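Peptidase M42 (PDB 5DS0) probably acts as a metal-dependent aminopeptidase of the M42 family, here with cobalt bound, a TET-type dodecamer that trims residues from the amino termini of peptides. Local coordinates at residues 14-19 and 180-185; 173-178 and 328-333; 236-241 and 319-324; 252-257 and 289-294; 261-266 and 293-298. One frame throughout, in Å; residues are numbered along the deposited sequence.

Contact 1 of 5, residues 14-19 and 180-185; sequences MEAFGP and DDRIGA. With CO (cobalt (II) ion), chain U; CO (cobalt (II) ion), chain T.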
# COMPACT_ATOMS: atom_id res chain seq x y z
N MSE C 14 10.61 -17.56 -43.76
CA MSE C 14 10.00 -17.57 -42.44
C MSE C 14 10.52 -18.71 -41.59
O MSE C 14 10.43 -18.65 -40.36
CB MSE C 14 8.48 -17.70 -42.50
CG MSE C 14 7.75 -16.62 -43.30
SE MSE C 14 8.56 -14.82 -43.16
CE MSE C 14 8.20 -14.23 -45.00
N GLU C 15 11.03 -19.77 -42.22
CA GLU C 15 11.55 -20.91 -41.47
C GLU C 15 13.06 -20.86 -41.25
O GLU C 15 13.59 -21.61 -40.45
CB GLU C 15 11.15 -22.22 -42.15
CG GLU C 15 9.69 -22.59 -41.94
CD GLU C 15 9.34 -23.97 -42.46
OE1 GLU C 15 10.19 -24.56 -43.18
OE2 GLU C 15 8.23 -24.47 -42.16
N ALA C 16 13.74 -19.96 -41.94
CA ALA C 16 15.19 -19.80 -41.82
C ALA C 16 15.62 -19.32 -40.46
O ALA C 16 14.88 -18.64 -39.75
CB ALA C 16 15.71 -18.83 -42.87
N PHE C 17 16.86 -19.65 -40.12
CA PHE C 17 17.49 -19.18 -38.89
C PHE C 17 18.18 -17.84 -39.14
O PHE C 17 19.13 -17.78 -39.93
CB PHE C 17 18.52 -20.22 -38.46
CG PHE C 17 19.13 -19.97 -37.11
CD1 PHE C 17 20.13 -19.02 -36.95
CD2 PHE C 17 18.72 -20.70 -36.01
CE1 PHE C 17 20.71 -18.80 -35.72
CE2 PHE C 17 19.29 -20.47 -34.77
CZ PHE C 17 20.28 -19.52 -34.63
N GLY C 18 17.75 -16.77 -38.46
CA GLY C 18 18.42 -15.48 -38.61
C GLY C 18 18.07 -14.38 -37.63
O GLY C 18 17.46 -13.38 -38.02
N PRO C 19 18.47 -14.52 -36.36
CA PRO C 19 18.23 -13.47 -35.37
C PRO C 19 19.20 -12.32 -35.55
O PRO C 19 20.18 -12.48 -36.26
CB PRO C 19 18.48 -14.18 -34.04
CG PRO C 19 19.45 -15.25 -34.38
CD PRO C 19 19.27 -15.62 -35.82
N ASP C 180 8.07 -10.08 -39.46
CA ASP C 180 8.79 -8.85 -39.22
C ASP C 180 10.26 -9.18 -39.30
O ASP C 180 10.79 -9.76 -38.35
CB ASP C 180 8.43 -8.35 -37.82
CG ASP C 180 9.16 -7.08 -37.44
OD1 ASP C 180 9.76 -6.42 -38.32
OD2 ASP C 180 9.12 -6.74 -36.23
N ASP C 181 10.96 -8.85 -40.39
CA ASP C 181 10.42 -8.13 -41.54
C ASP C 181 10.80 -8.84 -42.85
O ASP C 181 11.13 -8.20 -43.86
CB ASP C 181 10.92 -6.70 -41.52
CG ASP C 181 10.29 -5.81 -42.59
OD1 ASP C 181 9.20 -6.14 -43.11
OD2 ASP C 181 10.90 -4.77 -42.89
N ARG C 182 10.74 -10.16 -42.84
CA ARG C 182 11.07 -10.95 -44.01
C ARG C 182 9.95 -10.84 -45.03
O ARG C 182 10.20 -10.97 -46.23
CB ARG C 182 11.37 -12.40 -43.65
CG ARG C 182 12.73 -12.51 -42.98
CD ARG C 182 13.02 -13.88 -42.40
NE ARG C 182 14.08 -13.81 -41.40
CZ ARG C 182 14.44 -14.81 -40.59
NH1 ARG C 182 13.86 -15.99 -40.68
NH2 ARG C 182 15.40 -14.62 -39.69
N ILE C 183 8.74 -10.53 -44.58
CA ILE C 183 7.67 -10.27 -45.51
C ILE C 183 7.96 -8.98 -46.28
O ILE C 183 7.64 -8.90 -47.47
CB ILE C 183 6.28 -10.20 -44.83
CG1 ILE C 183 5.18 -10.36 -45.87
CG2 ILE C 183 6.08 -8.88 -44.11
CD1 ILE C 183 5.14 -11.73 -46.54
N GLY C 184 8.58 -8.00 -45.64
CA GLY C 184 9.01 -6.79 -46.34
C GLY C 184 10.11 -7.07 -47.35
O GLY C 184 10.10 -6.54 -48.46
N ALA C 185 11.05 -7.92 -46.97
CA ALA C 185 12.10 -8.37 -47.89
C ALA C 185 11.49 -9.15 -49.03
O ALA C 185 11.89 -9.01 -50.18
CB ALA C 185 13.09 -9.24 -47.15
CO CO U . 10.24 -5.60 -35.27
CO CO T . 10.61 -4.64 -38.00
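The selenomethionine Met14, in the last turn of helix 2-15, lays its SE 3.7 Å from Arg182 CB, the two side chains sliding past each other in opposite directions. Bends at chi2 and chi3 bring its CE down beside Ile183, 4.2 Å from CD1; a long, flexible apolar chain suits the meeting of the end of one helix with the start of the other. Ala16, where the chain leaves the helix, turns its carbonyl to the guanidinium: Arg182 NH1 donates to Ala16 O over 3.0 Å, coming from above the carbonyl plane. The chain of Arg182 is extended from CG to NE, long enough to span to the loop and grip it by its backbone. NH1 also donates to Leu13 O and NE to Thr67 O. Segment 180-185 lies at the start of helix 179-197, where Asp180 supplies the bridging ligand of the dinuclear centre, with OD1 2.0 Å from one cobalt ion and OD2 1.9 Å from the other; the peptide bond to Asp181 is cis, as in related enzymes. An alanine in place of Arg182 would remove the whole guanidinium and would probably leave Ala16 O and Glu69 to Lys177, with one of their two charged partners gone. Farther on, Gly18 sets its O 2.9 Å from Arg182 NH2, at the guanidinium edge; having no side chain suits it, since a CB would point at the arginine.

Contact 2 of 5, residues 173-178 and 328-333; sequences VAMGKA and VGLLSL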
# COMPACT_ATOMS: atom_id res chain seq x y z
N VAL C 173 -4.37 -16.74 -45.46
CA VAL C 173 -3.61 -16.20 -44.32
C VAL C 173 -2.39 -17.03 -43.97
O VAL C 173 -2.51 -18.24 -43.76
CB VAL C 173 -4.48 -16.16 -43.06
CG1 VAL C 173 -3.67 -15.76 -41.85
CG2 VAL C 173 -5.65 -15.20 -43.25
N ALA C 174 -1.24 -16.39 -43.92
CA ALA C 174 0.02 -17.06 -43.65
C ALA C 174 0.31 -17.09 -42.16
O ALA C 174 0.05 -16.10 -41.47
CB ALA C 174 1.15 -16.35 -44.38
N MSE C 175 0.85 -18.20 -41.68
CA MSE C 175 1.12 -18.39 -40.26
C MSE C 175 2.53 -18.84 -40.06
O MSE C 175 2.96 -19.80 -40.69
CB MSE C 175 0.18 -19.45 -39.72
CG MSE C 175 0.32 -19.65 -38.22
SE MSE C 175 -1.09 -20.94 -37.66
CE MSE C 175 -0.76 -21.17 -35.74
N GLY C 176 3.26 -18.15 -39.19
CA GLY C 176 4.64 -18.47 -38.91
C GLY C 176 5.36 -17.34 -38.23
O GLY C 176 4.75 -16.40 -37.73
N LYS C 177 6.68 -17.47 -38.14
CA LYS C 177 7.49 -16.48 -37.42
C LYS C 177 8.20 -15.58 -38.41
O LYS C 177 8.16 -15.80 -39.61
CB LYS C 177 8.53 -17.16 -36.54
CG LYS C 177 9.68 -17.80 -37.31
CD LYS C 177 10.71 -18.40 -36.37
CE LYS C 177 11.73 -19.24 -37.11
NZ LYS C 177 12.76 -18.38 -37.74
N ALA C 178 8.84 -14.55 -37.87
CA ALA C 178 9.74 -13.69 -38.62
C ALA C 178 9.10 -12.89 -39.76
O ALA C 178 9.83 -12.35 -40.60
CB ALA C 178 10.92 -14.50 -39.13
N VAL C 328 4.69 -16.88 -33.22
CA VAL C 328 3.84 -17.12 -34.36
C VAL C 328 2.92 -15.94 -34.60
O VAL C 328 2.28 -15.43 -33.69
CB VAL C 328 3.08 -18.47 -34.21
CG1 VAL C 328 2.33 -18.55 -32.90
CG2 VAL C 328 2.15 -18.71 -35.38
N GLY C 329 2.85 -15.52 -35.85
CA GLY C 329 2.05 -14.38 -36.25
C GLY C 329 1.22 -14.73 -37.45
O GLY C 329 1.39 -15.80 -38.01
N LEU C 330 0.32 -13.83 -37.85
CA LEU C 330 -0.53 -14.05 -39.03
C LEU C 330 -0.52 -12.82 -39.91
O LEU C 330 -0.54 -11.71 -39.40
CB LEU C 330 -1.96 -14.31 -38.59
CG LEU C 330 -2.15 -15.47 -37.63
CD1 LEU C 330 -3.54 -15.43 -37.03
CD2 LEU C 330 -1.92 -16.79 -38.35
N LEU C 331 -0.50 -13.03 -41.22
CA LEU C 331 -0.74 -11.92 -42.15
C LEU C 331 -1.52 -12.38 -43.37
O LEU C 331 -1.61 -13.57 -43.63
CB LEU C 331 0.58 -11.23 -42.54
CG LEU C 331 1.70 -12.02 -43.20
CD1 LEU C 331 1.37 -12.37 -44.65
CD2 LEU C 331 2.97 -11.21 -43.18
N SER C 332 -2.07 -11.41 -44.11
CA SER C 332 -2.89 -11.67 -45.29
C SER C 332 -2.04 -11.71 -46.57
O SER C 332 -1.30 -10.78 -46.86
CB SER C 332 -3.95 -10.59 -45.43
OG SER C 332 -4.51 -10.57 -46.73
N LEU C 333 -2.17 -12.78 -47.35
CA LEU C 333 -1.47 -12.89 -48.62
C LEU C 333 -1.97 -11.88 -49.64
O LEU C 333 -1.23 -11.46 -50.52
CB LEU C 333 -1.60 -14.29 -49.20
CG LEU C 333 -0.90 -15.35 -48.35
CD1 LEU C 333 -1.15 -16.71 -48.95
CD2 LEU C 333 0.60 -15.08 -48.23
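Strands 173-176 and 329-332 pair antiparallel in the large mixed sheet of the catalytic domain, their directions 157° apart, with Ala174 matched to Leu331 and Gly176 to Gly329 as hydrogen-bonded pairs. Ala174 N donates to Leu331 O over 2.9 Å, almost straight down the carbonyl bond, and Leu331 N returns the bond to Ala174 O at 3.1 Å. At the other end Gly329 N reaches Gly176 O at 2.8 Å, and Gly176 N answers to Gly329 O.

The two sides of the ladder meet different neighbours. Ala174 and Leu331 face helix 179-197, touching Phe179; the small alanine leaves space for Leu331 CD1, 4.0 Å from its CB, and for Leu333 CD2. The side bearing Val173, Met175 and Leu330 lies against a second subunit, where Leu330 packs on Asp139 and Met175 on Arg100 of that subunit. Met175, a selenomethionine, keeps its whole chain extended (chi1 -176°) and runs side by side with Leu330, pointing the same way. Its slim, unbranched CG lets two branched neighbours come close, Leu330 CD2 at 3.6 Å and Val328 CG2 at 3.5 Å, the latter methyl also meeting Met175 CE.

Contact 3 of 5, residues 236-241 and 319-324; sequences LEVDIA and IPTRHI. With CO (cobalt (II) ion), chain T.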
# COMPACT_ATOMS: atom_id res chain seq x y z
N LEU C 236 9.81 -1.01 -46.13
CA LEU C 236 8.73 -1.99 -46.00
C LEU C 236 8.83 -2.65 -44.66
O LEU C 236 9.89 -3.14 -44.29
CB LEU C 236 8.83 -3.03 -47.08
CG LEU C 236 8.68 -2.38 -48.45
CD1 LEU C 236 9.37 -3.15 -49.57
CD2 LEU C 236 7.22 -2.21 -48.75
N GLU C 237 7.75 -2.62 -43.90
CA GLU C 237 7.73 -3.13 -42.55
C GLU C 237 6.39 -3.82 -42.31
O GLU C 237 5.55 -3.87 -43.21
CB GLU C 237 7.90 -2.00 -41.53
CG GLU C 237 9.27 -1.89 -40.87
CD GLU C 237 9.70 -3.04 -39.95
OE1 GLU C 237 8.95 -4.00 -39.72
OE2 GLU C 237 10.82 -2.95 -39.41
N VAL C 238 6.22 -4.34 -41.11
CA VAL C 238 4.95 -4.82 -40.67
C VAL C 238 4.30 -3.73 -39.83
O VAL C 238 4.96 -2.83 -39.35
CB VAL C 238 5.09 -6.10 -39.84
CG1 VAL C 238 5.60 -7.23 -40.70
CG2 VAL C 238 6.00 -5.89 -38.64
N ASP C 239 2.98 -3.81 -39.69
CA ASP C 239 2.22 -2.91 -38.84
C ASP C 239 1.55 -3.80 -37.82
O ASP C 239 1.14 -4.92 -38.14
CB ASP C 239 1.15 -2.18 -39.67
CG ASP C 239 1.06 -0.69 -39.34
OD1 ASP C 239 1.17 -0.32 -38.15
OD2 ASP C 239 0.87 0.10 -40.30
N ILE C 240 1.46 -3.32 -36.59
CA ILE C 240 0.74 -4.05 -35.57
C ILE C 240 -0.72 -3.94 -35.94
O ILE C 240 -1.25 -2.84 -36.05
CB ILE C 240 0.97 -3.49 -34.17
CG1 ILE C 240 2.44 -3.65 -33.72
CG2 ILE C 240 0.07 -4.20 -33.18
CD1 ILE C 240 3.25 -2.36 -33.74
N ALA C 241 -1.37 -5.08 -36.15
CA ALA C 241 -2.75 -5.09 -36.60
C ALA C 241 -3.69 -5.14 -35.42
O ALA C 241 -3.63 -6.08 -34.61
CB ALA C 241 -3.01 -6.27 -37.51
N ILE C 319 2.69 -4.10 -44.11
CA ILE C 319 1.71 -5.18 -44.16
C ILE C 319 1.19 -5.45 -42.75
O ILE C 319 1.95 -5.82 -41.86
CB ILE C 319 2.30 -6.48 -44.73
CG1 ILE C 319 2.66 -6.31 -46.21
CG2 ILE C 319 1.30 -7.61 -44.60
CD1 ILE C 319 4.10 -5.90 -46.42
N PRO C 320 -0.12 -5.26 -42.54
CA PRO C 320 -0.66 -5.52 -41.22
C PRO C 320 -0.47 -6.98 -40.84
O PRO C 320 -0.82 -7.87 -41.63
CB PRO C 320 -2.14 -5.19 -41.36
CG PRO C 320 -2.22 -4.27 -42.52
CD PRO C 320 -1.12 -4.67 -43.45
N THR C 321 0.09 -7.18 -39.65
CA THR C 321 0.49 -8.50 -39.16
C THR C 321 0.03 -8.62 -37.71
O THR C 321 0.17 -7.69 -36.95
CB THR C 321 2.01 -8.65 -39.20
OG1 THR C 321 2.47 -8.44 -40.55
CG2 THR C 321 2.45 -10.02 -38.72
N ARG C 322 -0.55 -9.76 -37.36
CA ARG C 322 -1.00 -10.00 -36.00
C ARG C 322 0.08 -10.76 -35.25
O ARG C 322 0.70 -11.67 -35.79
CB ARG C 322 -2.28 -10.83 -36.00
CG ARG C 322 -3.44 -10.18 -36.74
CD ARG C 322 -4.68 -11.06 -36.63
NE ARG C 322 -5.88 -10.50 -37.25
CZ ARG C 322 -7.05 -11.16 -37.35
NH1 ARG C 322 -7.18 -12.38 -36.86
NH2 ARG C 322 -8.09 -10.59 -37.94
N HIS C 323 0.33 -10.36 -34.01
CA HIS C 323 1.25 -11.04 -33.11
C HIS C 323 2.72 -11.05 -33.57
O HIS C 323 3.38 -12.10 -33.60
CB HIS C 323 0.77 -12.46 -32.84
CG HIS C 323 -0.72 -12.58 -32.74
ND1 HIS C 323 -1.46 -11.91 -31.79
CD2 HIS C 323 -1.61 -13.27 -33.49
CE1 HIS C 323 -2.74 -12.18 -31.97
NE2 HIS C 323 -2.86 -13.01 -32.98
N ILE C 324 3.24 -9.87 -33.90
CA ILE C 324 4.66 -9.76 -34.21
C ILE C 324 5.49 -9.86 -32.93
O ILE C 324 4.95 -9.84 -31.84
CB ILE C 324 4.99 -8.45 -34.94
CG1 ILE C 324 4.64 -7.25 -34.08
CG2 ILE C 324 4.24 -8.39 -36.26
CD1 ILE C 324 5.28 -5.96 -34.56
CO CO T . 10.61 -4.64 -38.00
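Strands 236-240 and 319-322 run parallel with a strong twist, 49° between their directions, and Val238 and Asp239 pair with Ile319 and Pro320. Ile319 N donates to Glu237 O, Asp239 N to Ile319 O, Thr321 N to Asp239 O at 2.9 Å and Ala241 N to Thr321 O. This ladder draws on the N-H groups of Ile319 and Thr321, so a proline between them costs it nothing.

Ile319 O is held twice: Asp239 N approaches one face of its carbonyl plane and Thr321 OG1, 3.0 Å away, the opposite face. Thr321 thus spends its hydroxyl within its own strand, OG1 anti to the carbonyl carbon (chi1 -57°), and the same oxygen rests 3.4 Å from Val238 CG1. Parallel strands of this kind form the centre of the M42 catalytic domain, and they deliver metal ligands near their carboxyl ends. Here Glu237 chelates one cobalt ion with both oxygens, OE1 at 2.5 Å and OE2 at 2.2 Å, beside His66 and Asp180; a bend at chi2 folds the carboxylate back, and Val238 N donates to the anti lone pair of OE1, which helps fix the group's rotation.

Beyond the ladder the chain curls round, and Ile324 meets Val238 tip to tip, CG2 to CG2 at 3.9 Å, while its CD1 lies 3.8 Å from Ile240 CG1, those side chains crossing at about a right angle. Ala241 CB is small enough to sit between Pro320 CB and Arg322 CG. The guanidinium of Arg322 leads on to salt bridges with Asp243 and with Asp139 of the second subunit.

Contact 4 of 5, residues 252-257 and 289-294; sequences ALTKMG and PLQLSQ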
# COMPACT_ATOMS: atom_id res chain seq x y z
N ALA C 252 -4.14 1.32 -32.83
CA ALA C 252 -3.75 0.39 -33.92
C ALA C 252 -4.80 0.46 -35.02
O ALA C 252 -5.77 -0.29 -35.02
CB ALA C 252 -3.60 -1.03 -33.40
N LEU C 253 -4.58 1.38 -35.94
CA LEU C 253 -5.54 1.65 -36.99
C LEU C 253 -5.71 0.51 -38.00
O LEU C 253 -6.80 0.37 -38.55
CB LEU C 253 -5.16 2.94 -37.74
CG LEU C 253 -5.39 4.23 -36.96
CD1 LEU C 253 -4.45 5.34 -37.44
CD2 LEU C 253 -6.85 4.67 -36.99
N THR C 254 -4.66 -0.28 -38.26
CA THR C 254 -4.69 -1.21 -39.39
C THR C 254 -5.38 -2.51 -39.07
O THR C 254 -5.35 -2.98 -37.94
CB THR C 254 -3.29 -1.52 -39.93
OG1 THR C 254 -2.46 -2.00 -38.88
CG2 THR C 254 -2.67 -0.28 -40.51
N LYS C 255 -6.01 -3.08 -40.10
CA LYS C 255 -6.70 -4.35 -40.01
C LYS C 255 -6.16 -5.31 -41.05
O LYS C 255 -5.90 -4.92 -42.19
CB LYS C 255 -8.20 -4.15 -40.22
CG LYS C 255 -8.83 -3.21 -39.20
CD LYS C 255 -10.35 -3.20 -39.29
CE LYS C 255 -10.99 -2.52 -38.09
NZ LYS C 255 -10.87 -3.30 -36.82
N MSE C 256 -5.98 -6.56 -40.67
CA MSE C 256 -5.46 -7.56 -41.58
C MSE C 256 -6.52 -7.79 -42.62
O MSE C 256 -7.68 -8.03 -42.31
CB MSE C 256 -5.14 -8.83 -40.83
CG MSE C 256 -4.51 -9.88 -41.72
SE MSE C 256 -4.33 -11.58 -40.75
CE MSE C 256 -6.19 -12.22 -40.72
N GLY C 257 -6.11 -7.70 -43.89
CA GLY C 257 -7.01 -7.95 -45.01
C GLY C 257 -7.62 -6.72 -45.67
O GLY C 257 -8.24 -6.83 -46.71
N PRO C 289 -6.21 -0.71 -52.19
CA PRO C 289 -6.63 -0.25 -50.86
C PRO C 289 -5.41 0.07 -49.98
O PRO C 289 -4.41 -0.65 -50.03
CB PRO C 289 -7.40 -1.44 -50.30
CG PRO C 289 -6.82 -2.63 -51.01
CD PRO C 289 -6.47 -2.15 -52.38
N LEU C 290 -5.50 1.15 -49.22
CA LEU C 290 -4.37 1.65 -48.46
C LEU C 290 -4.83 2.21 -47.13
O LEU C 290 -5.67 3.09 -47.09
CB LEU C 290 -3.67 2.72 -49.28
CG LEU C 290 -2.38 3.27 -48.68
CD1 LEU C 290 -1.28 2.23 -48.71
CD2 LEU C 290 -1.94 4.52 -49.42
N GLN C 291 -4.29 1.69 -46.03
CA GLN C 291 -4.74 2.11 -44.69
C GLN C 291 -3.79 3.12 -44.06
O GLN C 291 -2.61 2.83 -43.89
CB GLN C 291 -4.86 0.90 -43.76
CG GLN C 291 -5.67 -0.26 -44.32
CD GLN C 291 -5.85 -1.37 -43.31
OE1 GLN C 291 -6.54 -1.21 -42.31
NE2 GLN C 291 -5.19 -2.50 -43.55
N LEU C 292 -4.28 4.30 -43.72
CA LEU C 292 -3.44 5.27 -43.04
C LEU C 292 -3.17 4.78 -41.63
O LEU C 292 -4.09 4.42 -40.92
CB LEU C 292 -4.11 6.63 -43.01
CG LEU C 292 -4.28 7.30 -44.37
CD1 LEU C 292 -4.82 8.71 -44.18
CD2 LEU C 292 -2.98 7.34 -45.15
N SER C 293 -1.90 4.78 -41.26
CA SER C 293 -1.44 4.19 -40.01
C SER C 293 -0.52 5.13 -39.24
O SER C 293 0.05 6.05 -39.80
CB SER C 293 -0.70 2.89 -40.31
OG SER C 293 0.08 2.47 -39.21
N GLN C 294 -0.38 4.87 -37.95
CA GLN C 294 0.50 5.66 -37.10
C GLN C 294 1.06 4.78 -36.01
O GLN C 294 0.29 4.15 -35.32
CB GLN C 294 -0.30 6.82 -36.50
CG GLN C 294 0.43 8.15 -36.55
CD GLN C 294 -0.47 9.34 -36.22
OE1 GLN C 294 -0.61 9.71 -35.06
NE2 GLN C 294 -1.06 9.94 -37.26
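Gln291 NE2 donates to Lys255 O at 2.9 Å and also to Gly259 O, so the amide nitrogen ties two points of the same loop. The other end of the amide works just as hard: Lys255 N donates to Gln291 OE1, again over 2.9 Å. The carboxamide therefore reads both backbone groups of one residue, N-H and C=O, much as a neighbouring strand would, and the two bonds together fix which end of the amide is which. Lys255 O lies in the amide plane, whereas Lys255 N approaches OE1 at a bent C=O...N angle of 115°, well off the C=O line. Glutamine has both the length and the paired donor and acceptor for this task; its chain leaves anti to the carbonyl carbon (chi1 -51°) and stays extended through CD (chi2 -175°).

Beside the amide, Thr254 brings its CG2 to the strand, 3.7 Å from Ser293 CB and 4.1 Å from Gln291 CB. The methyl gives the threonine an apolar contact with both, and Ser293 keeps its OG for Asp239. One residue earlier, Leu253 spreads over the strand's backbone, with CD1 3.6 Å from Leu292 O and 4.1 Å from Ser293 CA; it also packs on Ser75 of the third subunit, and a leucine's apolar branch suits both neighbours. Thr254 and Gln291 both touch Pro320 of strand 314-322.

The arrangement is that of a connecting loop, between strands 232-240 and 261-263, bound to sheet strand 291-295 by a side-chain amide that pairs with main chain in a β-like manner.

Contact 5 of 5, residues 261-266 and 293-298; sequences GLVTYD and SQMSGG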
# COMPACT_ATOMS: atom_id res chain seq x y z
N GLY C 261 -0.53 -0.71 -45.37
CA GLY C 261 -0.61 0.51 -44.60
C GLY C 261 0.40 1.53 -45.08
O GLY C 261 1.38 1.20 -45.73
N LEU C 262 0.13 2.78 -44.76
CA LEU C 262 1.08 3.87 -44.98
C LEU C 262 1.23 4.60 -43.67
O LEU C 262 0.27 5.06 -43.08
CB LEU C 262 0.55 4.81 -46.04
CG LEU C 262 1.46 6.00 -46.29
CD1 LEU C 262 2.71 5.55 -47.01
CD2 LEU C 262 0.74 7.04 -47.13
N VAL C 263 2.46 4.69 -43.21
CA VAL C 263 2.72 5.26 -41.91
C VAL C 263 2.83 6.76 -42.05
O VAL C 263 3.75 7.26 -42.73
CB VAL C 263 4.01 4.69 -41.30
CG1 VAL C 263 4.28 5.32 -39.94
CG2 VAL C 263 3.92 3.20 -41.15
N THR C 264 1.96 7.47 -41.35
CA THR C 264 1.90 8.92 -41.37
C THR C 264 2.72 9.57 -40.25
O THR C 264 2.93 10.78 -40.27
CB THR C 264 0.46 9.39 -41.19
OG1 THR C 264 -0.07 8.89 -39.95
CG2 THR C 264 -0.40 8.89 -42.33
N TYR C 265 3.11 8.77 -39.25
CA TYR C 265 3.95 9.24 -38.15
C TYR C 265 4.44 8.06 -37.34
O TYR C 265 3.70 7.14 -37.07
CB TYR C 265 3.20 10.20 -37.22
CG TYR C 265 3.96 10.43 -35.94
CD1 TYR C 265 5.09 11.23 -35.94
CD2 TYR C 265 3.59 9.82 -34.75
CE1 TYR C 265 5.82 11.43 -34.77
CE2 TYR C 265 4.32 10.00 -33.58
CZ TYR C 265 5.43 10.82 -33.60
OH TYR C 265 6.18 11.03 -32.48
N ASP C 266 5.72 8.08 -36.97
CA ASP C 266 6.23 7.14 -36.00
C ASP C 266 7.34 7.80 -35.19
O ASP C 266 7.79 8.91 -35.51
CB ASP C 266 6.62 5.79 -36.65
CG ASP C 266 7.94 5.82 -37.44
OD1 ASP C 266 8.99 6.01 -36.80
OD2 ASP C 266 7.96 5.60 -38.69
N SER C 293 -1.90 4.78 -41.26
CA SER C 293 -1.44 4.19 -40.01
C SER C 293 -0.52 5.13 -39.24
O SER C 293 0.05 6.05 -39.80
CB SER C 293 -0.70 2.89 -40.31
OG SER C 293 0.08 2.47 -39.21
N GLN C 294 -0.38 4.87 -37.95
CA GLN C 294 0.50 5.66 -37.10
C GLN C 294 1.06 4.78 -36.01
O GLN C 294 0.29 4.15 -35.32
CB GLN C 294 -0.30 6.82 -36.50
CG GLN C 294 0.43 8.15 -36.55
CD GLN C 294 -0.47 9.34 -36.22
OE1 GLN C 294 -0.61 9.71 -35.06
NE2 GLN C 294 -1.06 9.94 -37.26
N MSE C 295 2.37 4.73 -35.84
CA MSE C 295 2.99 3.90 -34.79
C MSE C 295 3.60 4.80 -33.74
O MSE C 295 4.79 5.12 -33.77
CB MSE C 295 4.03 2.94 -35.36
CG MSE C 295 3.57 2.28 -36.66
SE MSE C 295 5.01 1.25 -37.56
CE MSE C 295 6.68 2.09 -36.90
N SER C 296 2.75 5.25 -32.81
CA SER C 296 3.15 6.10 -31.67
C SER C 296 4.45 5.70 -30.92
O SER C 296 5.22 6.57 -30.50
CB SER C 296 1.98 6.13 -30.67
OG SER C 296 2.44 6.37 -29.36
N GLY C 297 4.68 4.40 -30.76
CA GLY C 297 5.83 3.92 -30.00
C GLY C 297 6.65 2.82 -30.65
O GLY C 297 6.91 1.78 -30.04
N GLY C 298 7.08 3.05 -31.88
CA GLY C 298 7.95 2.11 -32.58
C GLY C 298 8.70 2.84 -33.66
O GLY C 298 8.32 3.94 -34.05
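Ser293 O takes two bonds from Thr264, both at 2.8 Å: Thr264 N comes in nearly straight (178° at the hydrogen), and Thr264 OG1 descends from above the carbonyl plane. The hydroxyl can do so because it sits between the backbone N and the carbonyl carbon (chi1 58°), turned back over its own N-H. OG1 in turn accepts from Gln294 NE2 at 3.1 Å, lying in the plane of that amide. A valine in place of Thr264 would keep the branched shape but lose this relay, and would probably leave Ser293 O with a single bond and Gln294 NE2 without its partner inside the chain.

The surrounding strands, 261-263 and 293-295, are parallel members of the large mixed sheet. Ser293 N donates to Leu262 O at 2.8 Å; past the corner at Thr264 the register slips by one residue, a beta bulge, and Met295 N donates to Tyr265 O at 3.0 Å. Within the bulge Tyr265 meets Gln294 by its CB, 3.5 Å from Gln294 CG, which lies at the edge of the ring; ring and amide planes stand 89° apart. Asp266 and the selenomethionine Met295 lie side by side: the flexible chain of Met295, bent at chi3, lets CE reach within 3.7 Å of Asp266 CB while SE stays 4.2 Å from Val263 CG2.

Farther out, Asp266 OD1 accepts from Ser268 OG. Gln294 is held by the third subunit, OE1 by Asn86 and NE2 by Val74 O of that chain, and Tyr265 packs its broad ring on Leu88 of the same subunit.

In the fold
Contacts 1 and 3 flank the dinuclear centre from two elements: Asp180 and Glu237 share one cobalt ion, with Asp180 OD1 2.9 Å from Glu237 OE1, although the contact centres lie about 13 Å apart. Contact 2 joins both. Lys177 NZ approaches Ala16 O to 2.9 Å, and Leu330 O meets Arg322 N of contact 3 at 2.8 Å, putting strands 329-332 and 314-322 side by side. Contact 4 is tied to contact 3 by Asp239 OD2 and Ser293 OG, 2.7 Å apart, and shares Ser293 and Gln294 with contact 5. Contacts 2 and 3 face the second subunit, contacts 4 and 5 the third, while the side chain of Met295 still lies about 8 Å from a cobalt ion.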